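Long-range contacts in extracellular serine protease (Aeromonas sobria, PDB 3WQB), which preferentially cleaves peptide bonds that follow two basic residues, one of them lysine, as a calcium-binding, secreted subtilisin-like protease of the furin subfamily: residues Lys97-Gly102 against Phe144-Asp149; Val477-Asp482 against Gly583-Trp588; Leu59-Arg64 against Asp418-Leu423; Ser47-Ile52 against Thr288-Met293. The protein carries 1 engineered substitution. All coordinates share one frame; numbering follows the deposited sequence.

Contact 1 of 4, residues Lys97-Gly102 against Phe144-Asp149; sequences KNVVTG and FNLLDD
F144, the last residue of the edge strand 140-144 of the parallel subtilisin sheet, meets K97 in a single backbone bridge. Its ring stands against CB of K97, with CD1 3.9 Å from that atom, and its CA-H points at K97 O. N145 carries the polar part of the contact. Its CG sits between the backbone N and the carbonyl carbon (chi1 66°), which swings the amide across to the loop 97-102. There OD1 takes the backbone N of V99 at 2.8 Å, on a lone pair in the carbonyl plane, while ND2 gives a 3.0 Å bond to OD1 of N98. The two amide planes are 81° apart, and ND2 lies above the plane of the N98 carbonyl; T101 N reaches the same oxygen from the opposite face, closing an Asx motif. L146 adds an apolar touch, its CD2 4.1 Å from CG1 of V99. At the end of the type I turn N145-D148, the D148 side chain lies across CG2 of V100, its OD1 being taken by N150 N. With both ends of its amide engaged, N145 is fixed in rotation, about 7 Å from the side chain of D78, predicted to belong to the charge relay.

Contact 2 of 4, residues Val477-Asp482 against Gly583-Trp588; sequences VMVSLD and GKLISW
S480 and S587 form a hydrogen-bonded pair in an antiparallel sheet of the P-domain, where a classic beta bulge sets I586 and S587 together against S480. The carbonyl O of S480 accepts from both I586 N (2.9 Å) and S587 N (3.1 Å), the two donors arriving on the same face of its plane. Beyond the bulge, D482 and K584 exchange two backbone bonds.

The buried face carries V479, L481, L585 and W588. A chi1 of 69° in W588 brings the indole edge to V477, whose CG1 lies 3.9 Å from CE3 and close to the ring plane; NE1 bonds to S462 OG. L585 has CG anti to the backbone N (chi1 180°), and its CD1 reaches across to the partner strand, to CG1 of V479 at 4.1 Å, with the two side chains roughly perpendicular to each other.

On the other face, S480 CB meets OG of S587, while S480 OG accepts from D530 N. The side chains of D482 and K584 extend together from the strand pair, but the lysine bends at chi3 and NZ stays beyond salt-bridge distance, a conformation that a lattice contact may influence. D482 is instead paired with R529 and K526, two positive charges that would favour its ionised form. From the bulge, I586 points at the partner strand; its CG1 branch passes L481, and CD1 ends 3.6 Å from OD1 of D482.

Contact 3 of 4, residues Leu59-Arg64 against Asp418-Leu423; sequences LWWAHR and DVNKAL
L59 packs against V419 where two helices meet at their N-terminal ends, the short helix 60-64 and helix 419-426, whose segments run 68° apart with axes 8.7 Å from each other. V419 and L423 also pack on helix 335-352 of the subtilisin domain. L59 is the N-cap residue of its helix, and its CB touches CB of V419 at 3.8 Å. W60 follows with its indole perpendicular to the amide of N420, the planes 89° apart; ND2 of N420 stands 3.1 Å above one face of the ring, off-centre. Both donors have other partners, NE1 G17 O and ND2 I16 O, so the N-terminal region ties the two side chains together. W61 gives its backbone N to OD1 of N420 at 3.0 Å, a bond bent to 133°, and a long, weak one comes from A62 N. A side chain of one helix thus occupies the amino end of the other, receiving NH groups of its first turn. The W61 ring also rests obliquely against L423. A62 lies between V419 and L423, one turn apart on the facing helix; its CB is 4.0 Å from CG1 of V419 and 3.6 Å from CD1 of L423.

Contact 4 of 4, residues Ser47-Ile52 against Thr288-Met293; sequences SARGGI and TDTPAM
R49 lies alongside T290, the two side chains pointing the same way at the exposed border between two loops. Followed outward, CB of R49 only grazes the carbonyl O of D289. A chi1 of 77° folds CG over the residue's own backbone and brings it to 3.5 Å from that oxygen. From there the chain is extended to NE, which passes CG2 of T290 at 3.5 Å. CZ and NH2 stay beside the same methyl, which sits 3.2 Å above one face of the guanidinium, off-centre. At the tip NH1 turns back to G50 O (2.8 Å), close to the guanidinium plane, while NH2 forms a salt bridge with D264. The methyl therefore covers a group whose rotation is already fixed by two polar partners.

Next to it along the chain, the backbone N of A48 donates to T288 O at 2.9 Å. The buried S47 points its CB toward the other loop, between the carbonyl oxygens of T288 and T290, and its OG is hydrogen-bonded to D44 O. The ring of P291, also buried, closes the inner side, its CD 3.3 Å from R49 O, with W36 packed against it. No regular strand pairing is present: within the subtilisin domain, a loop preceding helix 60-64 is joined to the loop following 277-282, an edge strand of the parallel sheet, through the A48-T288 bond and loop-to-loop side-chain packing.

Contacts 1 and 4 lie wholly within the peptidase S8 range, whereas contact 2 belongs to the P-domain, on the opposite side of the chain's centre from contacts 3 and 4; its centre is 44 Å from each of theirs. Contact 1 is nested inside the loops closed by contacts 3 and 4, whose segments alternate along the chain and whose nearest atoms are about 10 Å apart. Contact 1 is near the predicted charge relay, in which the serine position is the engineered A336, and the D148 side chain is about 9 Å from that of the calcium ligand M303. G583 in contact 2 is about 9 Å from another calcium ion. Contact 4 is remote from these sites.

Contact 1 of 4, residues Lys97-Gly102 against Phe144-Asp149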
# COMPACT_ATOMS: atom_id res chain seq x y z
N LYS A 97 -17.17 11.28 7.50
CA LYS A 97 -18.17 10.38 8.06
C LYS A 97 -17.56 9.44 9.09
O LYS A 97 -16.49 8.84 8.89
CB LYS A 97 -18.89 9.56 6.97
CG LYS A 97 -20.06 8.75 7.51
CD LYS A 97 -20.89 8.09 6.43
CE LYS A 97 -21.97 7.22 7.07
NZ LYS A 97 -22.81 6.58 6.02
N ASN A 98 -18.25 9.35 10.22
CA ASN A 98 -17.98 8.32 11.20
C ASN A 98 -18.82 7.11 10.81
O ASN A 98 -20.05 7.13 10.92
CB ASN A 98 -18.36 8.82 12.59
CG ASN A 98 -17.87 7.92 13.68
OD1 ASN A 98 -17.97 6.70 13.57
ND2 ASN A 98 -17.33 8.50 14.75
N VAL A 99 -18.17 6.07 10.31
CA VAL A 99 -18.91 4.91 9.81
C VAL A 99 -19.40 4.00 10.93
O VAL A 99 -20.23 3.12 10.70
CB VAL A 99 -18.11 4.11 8.74
CG1 VAL A 99 -17.74 5.01 7.57
CG2 VAL A 99 -16.88 3.45 9.35
N VAL A 100 -18.90 4.22 12.15
CA VAL A 100 -19.36 3.48 13.32
C VAL A 100 -20.68 4.07 13.85
O VAL A 100 -21.65 3.33 14.05
CB VAL A 100 -18.28 3.42 14.42
CG1 VAL A 100 -18.79 2.65 15.65
CG2 VAL A 100 -17.00 2.77 13.88
N THR A 101 -20.72 5.39 14.05
CA THR A 101 -21.88 6.05 14.65
C THR A 101 -22.84 6.65 13.62
O THR A 101 -24.00 6.95 13.94
CB THR A 101 -21.44 7.20 15.59
OG1 THR A 101 -20.78 8.22 14.84
CG2 THR A 101 -20.50 6.69 16.68
N GLY A 102 -22.36 6.83 12.39
CA GLY A 102 -23.15 7.49 11.35
C GLY A 102 -23.03 9.01 11.34
O GLY A 102 -23.60 9.66 10.47
N PHE A 144 -12.49 9.53 7.13
CA PHE A 144 -13.44 8.42 7.12
C PHE A 144 -12.80 7.32 7.95
O PHE A 144 -11.75 6.79 7.57
CB PHE A 144 -13.71 7.96 5.68
CG PHE A 144 -14.24 9.04 4.81
CD1 PHE A 144 -15.59 9.36 4.82
CD2 PHE A 144 -13.40 9.76 3.97
CE1 PHE A 144 -16.11 10.38 4.03
CE2 PHE A 144 -13.90 10.78 3.18
CZ PHE A 144 -15.25 11.10 3.21
N ASN A 145 -13.40 7.01 9.10
CA ASN A 145 -12.76 6.15 10.09
C ASN A 145 -12.97 4.65 9.86
O ASN A 145 -13.39 3.91 10.76
CB ASN A 145 -13.17 6.56 11.51
CG ASN A 145 -14.65 6.35 11.80
OD1 ASN A 145 -15.47 6.27 10.89
ND2 ASN A 145 -15.00 6.28 13.08
N LEU A 146 -12.66 4.21 8.64
CA LEU A 146 -12.79 2.80 8.25
C LEU A 146 -12.06 1.83 9.17
O LEU A 146 -12.47 0.68 9.31
CB LEU A 146 -12.28 2.61 6.81
CG LEU A 146 -13.35 2.66 5.71
CD1 LEU A 146 -14.22 1.40 5.76
CD2 LEU A 146 -14.21 3.93 5.77
N LEU A 147 -10.96 2.30 9.78
CA LEU A 147 -10.08 1.44 10.58
C LEU A 147 -10.32 1.56 12.08
O LEU A 147 -9.55 1.02 12.87
CB LEU A 147 -8.61 1.73 10.26
CG LEU A 147 -8.18 1.75 8.79
CD1 LEU A 147 -6.71 2.11 8.67
CD2 LEU A 147 -8.48 0.45 8.10
N ASP A 148 -11.38 2.27 12.47
CA ASP A 148 -11.79 2.29 13.89
C ASP A 148 -11.95 0.84 14.35
O ASP A 148 -12.41 -0.01 13.60
CB ASP A 148 -13.11 3.05 14.06
CG ASP A 148 -13.52 3.20 15.52
OD1 ASP A 148 -14.07 2.25 16.11
OD2 ASP A 148 -13.30 4.30 16.08
N ASP A 149 -11.56 0.57 15.60
CA ASP A 149 -11.66 -0.79 16.16
C ASP A 149 -13.07 -1.38 16.02
O ASP A 149 -13.22 -2.60 15.89
CB ASP A 149 -11.24 -0.82 17.65
CG ASP A 149 -9.73 -0.60 17.88
OD1 ASP A 149 -8.95 -0.52 16.90
OD2 ASP A 149 -9.32 -0.52 19.07

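Contact 2 of 4, residues Val477-Asp482 against Gly583-Trp588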
# COMPACT_ATOMS: atom_id res chain seq x y z
N VAL A 477 0.79 -8.95 -13.87
CA VAL A 477 0.87 -10.37 -14.15
C VAL A 477 -0.03 -11.10 -13.16
O VAL A 477 -0.06 -10.77 -11.97
CB VAL A 477 2.34 -10.87 -14.04
CG1 VAL A 477 2.45 -12.37 -13.95
CG2 VAL A 477 3.17 -10.38 -15.21
N MET A 478 -0.77 -12.09 -13.65
CA MET A 478 -1.43 -13.05 -12.76
C MET A 478 -0.76 -14.39 -12.95
O MET A 478 -0.39 -14.74 -14.07
CB MET A 478 -2.92 -13.16 -13.07
CG MET A 478 -3.69 -11.91 -12.67
SD MET A 478 -5.46 -12.11 -12.92
CE MET A 478 -5.58 -12.28 -14.70
N VAL A 479 -0.55 -15.11 -11.85
CA VAL A 479 0.12 -16.42 -11.90
C VAL A 479 -0.72 -17.49 -11.19
O VAL A 479 -1.28 -17.24 -10.12
CB VAL A 479 1.56 -16.39 -11.29
CG1 VAL A 479 2.20 -17.78 -11.34
CG2 VAL A 479 2.43 -15.40 -12.03
N SER A 480 -0.79 -18.65 -11.83
CA SER A 480 -1.38 -19.84 -11.22
C SER A 480 -0.37 -20.97 -11.29
O SER A 480 0.21 -21.23 -12.35
CB SER A 480 -2.68 -20.24 -11.93
OG SER A 480 -3.64 -19.20 -11.78
N LEU A 481 -0.13 -21.60 -10.15
CA LEU A 481 0.82 -22.71 -10.06
C LEU A 481 0.51 -23.55 -8.83
O LEU A 481 -0.15 -23.09 -7.89
CB LEU A 481 2.28 -22.20 -10.04
CG LEU A 481 2.75 -21.27 -8.91
CD1 LEU A 481 3.09 -22.06 -7.65
CD2 LEU A 481 3.96 -20.48 -9.38
N ASP A 482 0.99 -24.79 -8.85
CA ASP A 482 0.99 -25.64 -7.66
C ASP A 482 2.40 -25.79 -7.13
O ASP A 482 3.34 -26.03 -7.90
CB ASP A 482 0.45 -27.03 -7.98
CG ASP A 482 -1.04 -27.04 -8.29
OD1 ASP A 482 -1.76 -26.09 -7.89
OD2 ASP A 482 -1.49 -28.01 -8.92
N GLY A 583 6.86 -28.70 -8.19
CA GLY A 583 5.70 -27.87 -8.45
C GLY A 583 5.35 -27.88 -9.93
O GLY A 583 6.00 -28.56 -10.73
N LYS A 584 4.33 -27.11 -10.28
CA LYS A 584 3.81 -27.09 -11.63
C LYS A 584 3.30 -25.70 -11.94
O LYS A 584 2.43 -25.20 -11.23
CB LYS A 584 2.68 -28.13 -11.77
CG LYS A 584 1.96 -28.13 -13.11
CD LYS A 584 0.90 -29.23 -13.16
CE LYS A 584 -0.35 -28.86 -12.37
NZ LYS A 584 -1.46 -29.83 -12.59
N LEU A 585 3.84 -25.06 -12.97
CA LEU A 585 3.26 -23.82 -13.47
C LEU A 585 2.01 -24.17 -14.29
O LEU A 585 2.07 -24.99 -15.21
CB LEU A 585 4.27 -23.05 -14.34
CG LEU A 585 3.81 -21.73 -14.95
CD1 LEU A 585 3.40 -20.70 -13.88
CD2 LEU A 585 4.89 -21.16 -15.84
N ILE A 586 0.90 -23.55 -13.93
CA ILE A 586 -0.40 -23.82 -14.57
C ILE A 586 -0.68 -22.81 -15.69
O ILE A 586 -0.95 -23.18 -16.83
CB ILE A 586 -1.55 -23.85 -13.53
CG1 ILE A 586 -1.32 -24.97 -12.51
CG2 ILE A 586 -2.92 -23.98 -14.21
CD1 ILE A 586 -2.14 -24.85 -11.24
N SER A 587 -0.62 -21.52 -15.35
CA SER A 587 -0.91 -20.48 -16.31
C SER A 587 -0.36 -19.18 -15.79
O SER A 587 -0.11 -19.03 -14.60
CB SER A 587 -2.41 -20.32 -16.52
OG SER A 587 -3.04 -19.80 -15.37
N TRP A 588 -0.17 -18.22 -16.69
CA TRP A 588 0.02 -16.85 -16.29
C TRP A 588 -0.63 -15.94 -17.30
O TRP A 588 -0.91 -16.37 -18.43
CB TRP A 588 1.50 -16.50 -16.09
CG TRP A 588 2.34 -16.45 -17.33
CD1 TRP A 588 2.65 -17.50 -18.16
CD2 TRP A 588 2.99 -15.30 -17.87
NE1 TRP A 588 3.45 -17.06 -19.18
CE2 TRP A 588 3.68 -15.72 -19.03
CE3 TRP A 588 3.05 -13.95 -17.50
CZ2 TRP A 588 4.43 -14.84 -19.81
CZ3 TRP A 588 3.80 -13.07 -18.27
CH2 TRP A 588 4.49 -13.52 -19.41

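Contact 3 of 4, residues Leu59-Arg64 against Asp418-Leu423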
# COMPACT_ATOMS: atom_id res chain seq x y z
N LEU A 59 11.11 20.09 -0.51
CA LEU A 59 9.93 20.88 -0.85
C LEU A 59 10.09 22.35 -0.47
O LEU A 59 9.14 23.13 -0.61
CB LEU A 59 8.67 20.30 -0.18
CG LEU A 59 8.70 20.05 1.33
CD1 LEU A 59 8.86 21.33 2.14
CD2 LEU A 59 7.43 19.32 1.73
N TRP A 60 11.28 22.74 -0.03
CA TRP A 60 11.49 24.11 0.46
C TRP A 60 11.16 25.20 -0.57
O TRP A 60 10.67 26.26 -0.21
CB TRP A 60 12.90 24.26 1.02
CG TRP A 60 14.00 24.09 0.02
CD1 TRP A 60 14.71 22.95 -0.23
CD2 TRP A 60 14.53 25.09 -0.86
NE1 TRP A 60 15.64 23.18 -1.22
CE2 TRP A 60 15.55 24.49 -1.62
CE3 TRP A 60 14.23 26.45 -1.08
CZ2 TRP A 60 16.29 25.19 -2.58
CZ3 TRP A 60 14.95 27.14 -2.05
CH2 TRP A 60 15.97 26.51 -2.78
N TRP A 61 11.43 24.93 -1.85
CA TRP A 61 11.19 25.91 -2.89
C TRP A 61 9.70 26.04 -3.18
O TRP A 61 9.22 27.13 -3.44
CB TRP A 61 12.00 25.58 -4.14
CG TRP A 61 11.90 26.56 -5.28
CD1 TRP A 61 12.74 27.60 -5.55
CD2 TRP A 61 10.92 26.55 -6.32
NE1 TRP A 61 12.33 28.25 -6.69
CE2 TRP A 61 11.22 27.63 -7.19
CE3 TRP A 61 9.80 25.75 -6.60
CZ2 TRP A 61 10.44 27.92 -8.32
CZ3 TRP A 61 9.04 26.03 -7.73
CH2 TRP A 61 9.36 27.11 -8.58
N ALA A 62 8.96 24.93 -3.10
CA ALA A 62 7.51 25.02 -3.13
C ALA A 62 7.00 25.95 -2.02
O ALA A 62 6.23 26.88 -2.27
CB ALA A 62 6.87 23.65 -3.03
N HIS A 63 7.47 25.71 -0.80
CA HIS A 63 7.03 26.53 0.32
C HIS A 63 7.44 28.00 0.17
O HIS A 63 6.64 28.87 0.47
CB HIS A 63 7.52 25.94 1.64
CG HIS A 63 6.69 24.78 2.12
ND1 HIS A 63 6.53 24.49 3.45
CD2 HIS A 63 5.95 23.87 1.44
CE1 HIS A 63 5.74 23.43 3.57
NE2 HIS A 63 5.38 23.04 2.37
N ARG A 64 8.66 28.26 -0.31
CA ARG A 64 9.12 29.63 -0.47
C ARG A 64 8.46 30.35 -1.64
O ARG A 64 8.54 31.56 -1.73
CB ARG A 64 10.65 29.69 -0.63
CG ARG A 64 11.42 29.34 0.63
CD ARG A 64 12.89 29.69 0.51
NE ARG A 64 13.09 31.14 0.62
CZ ARG A 64 14.24 31.77 0.43
NH1 ARG A 64 15.34 31.10 0.12
NH2 ARG A 64 14.30 33.09 0.56
N ASP A 418 11.29 14.34 -4.70
CA ASP A 418 11.98 15.63 -4.75
C ASP A 418 10.96 16.61 -5.30
O ASP A 418 10.79 16.74 -6.51
CB ASP A 418 13.20 15.53 -5.66
CG ASP A 418 14.02 16.82 -5.72
OD1 ASP A 418 13.47 17.91 -5.42
OD2 ASP A 418 15.20 16.73 -6.12
N VAL A 419 10.24 17.29 -4.41
CA VAL A 419 9.14 18.16 -4.83
C VAL A 419 9.64 19.33 -5.68
O VAL A 419 9.02 19.69 -6.70
CB VAL A 419 8.34 18.69 -3.62
CG1 VAL A 419 7.43 19.85 -4.03
CG2 VAL A 419 7.53 17.56 -2.98
N ASN A 420 10.75 19.94 -5.27
CA ASN A 420 11.28 21.08 -6.01
C ASN A 420 11.60 20.71 -7.45
O ASN A 420 11.27 21.46 -8.38
CB ASN A 420 12.56 21.60 -5.36
CG ASN A 420 12.34 22.20 -4.00
OD1 ASN A 420 11.22 22.49 -3.57
ND2 ASN A 420 13.44 22.41 -3.29
N LYS A 421 12.25 19.55 -7.64
CA LYS A 421 12.63 19.12 -8.99
C LYS A 421 11.40 18.72 -9.80
O LYS A 421 11.32 19.01 -11.00
CB LYS A 421 13.66 18.00 -8.94
CG LYS A 421 14.28 17.66 -10.29
CD LYS A 421 15.40 16.66 -10.15
CE LYS A 421 15.91 16.25 -11.53
NZ LYS A 421 17.06 15.32 -11.42
N ALA A 422 10.42 18.09 -9.15
CA ALA A 422 9.17 17.77 -9.83
C ALA A 422 8.51 19.05 -10.35
O ALA A 422 8.00 19.08 -11.47
CB ALA A 422 8.22 17.00 -8.90
N LEU A 423 8.53 20.10 -9.54
CA LEU A 423 7.98 21.40 -9.96
C LEU A 423 8.78 22.05 -11.09
O LEU A 423 8.19 22.68 -11.96
CB LEU A 423 7.87 22.36 -8.78
CG LEU A 423 6.77 22.02 -7.77
CD1 LEU A 423 7.00 22.80 -6.49
CD2 LEU A 423 5.41 22.32 -8.35

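Contact 4 of 4, residues Ser47-Ile52 against Thr288-Met293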
# COMPACT_ATOMS: atom_id res chain seq x y z
N SER A 47 14.03 12.88 19.14
CA SER A 47 14.60 11.57 19.45
C SER A 47 16.05 11.74 19.92
O SER A 47 16.56 12.86 19.98
CB SER A 47 14.54 10.66 18.22
OG SER A 47 15.64 10.88 17.36
N ALA A 48 16.71 10.62 20.21
CA ALA A 48 18.05 10.65 20.78
C ALA A 48 19.13 11.15 19.81
O ALA A 48 20.16 11.65 20.24
CB ALA A 48 18.43 9.30 21.35
N ARG A 49 18.89 11.02 18.50
CA ARG A 49 19.88 11.50 17.52
C ARG A 49 19.24 11.93 16.22
O ARG A 49 18.12 11.53 15.91
CB ARG A 49 20.98 10.45 17.26
CG ARG A 49 20.57 9.30 16.35
CD ARG A 49 21.81 8.66 15.72
NE ARG A 49 21.49 7.47 14.92
CZ ARG A 49 21.14 7.50 13.63
NH1 ARG A 49 21.05 8.64 12.97
NH2 ARG A 49 20.86 6.36 13.01
N GLY A 50 19.96 12.76 15.47
CA GLY A 50 19.54 13.19 14.15
C GLY A 50 20.07 12.26 13.06
O GLY A 50 20.89 11.38 13.30
N GLY A 51 19.56 12.47 11.85
CA GLY A 51 19.99 11.70 10.68
C GLY A 51 20.99 12.48 9.87
O GLY A 51 21.85 13.19 10.42
N ILE A 52 20.88 12.35 8.56
CA ILE A 52 21.83 12.95 7.64
C ILE A 52 21.10 14.01 6.82
O ILE A 52 20.08 13.74 6.19
CB ILE A 52 22.48 11.87 6.74
CG1 ILE A 52 23.25 10.86 7.60
CG2 ILE A 52 23.41 12.52 5.72
CD1 ILE A 52 23.75 9.64 6.85
N THR A 288 12.36 7.42 19.05
CA THR A 288 12.91 7.14 20.37
C THR A 288 14.42 7.31 20.26
O THR A 288 14.97 8.32 20.69
CB THR A 288 12.52 5.72 20.83
OG1 THR A 288 12.78 4.80 19.76
CG2 THR A 288 11.03 5.65 21.17
N ASP A 289 15.08 6.34 19.66
CA ASP A 289 16.52 6.41 19.43
C ASP A 289 16.89 7.25 18.21
O ASP A 289 17.97 7.84 18.15
CB ASP A 289 17.09 5.00 19.28
CG ASP A 289 16.87 4.15 20.52
OD1 ASP A 289 17.19 4.62 21.63
OD2 ASP A 289 16.37 3.01 20.38
N THR A 290 15.99 7.30 17.23
CA THR A 290 16.24 7.97 15.95
C THR A 290 14.93 8.63 15.47
O THR A 290 13.86 8.32 16.00
CB THR A 290 16.75 6.98 14.89
OG1 THR A 290 15.82 5.90 14.80
CG2 THR A 290 18.15 6.43 15.25
N PRO A 291 14.99 9.55 14.48
CA PRO A 291 13.82 10.39 14.20
C PRO A 291 12.62 9.65 13.61
O PRO A 291 12.76 8.72 12.80
CB PRO A 291 14.35 11.41 13.18
CG PRO A 291 15.81 11.46 13.44
CD PRO A 291 16.18 10.04 13.76
N ALA A 292 11.44 10.07 14.04
CA ALA A 292 10.20 9.72 13.36
C ALA A 292 9.47 11.01 12.95
O ALA A 292 10.13 12.05 12.80
CB ALA A 292 9.33 8.79 14.21
N MET A 293 8.15 10.97 12.80
CA MET A 293 7.42 12.08 12.20
C MET A 293 6.71 12.91 13.26
O MET A 293 5.76 12.45 13.90
CB MET A 293 6.39 11.55 11.19
CG MET A 293 6.93 10.55 10.16
SD MET A 293 8.05 11.24 8.93
CE MET A 293 6.86 12.00 7.85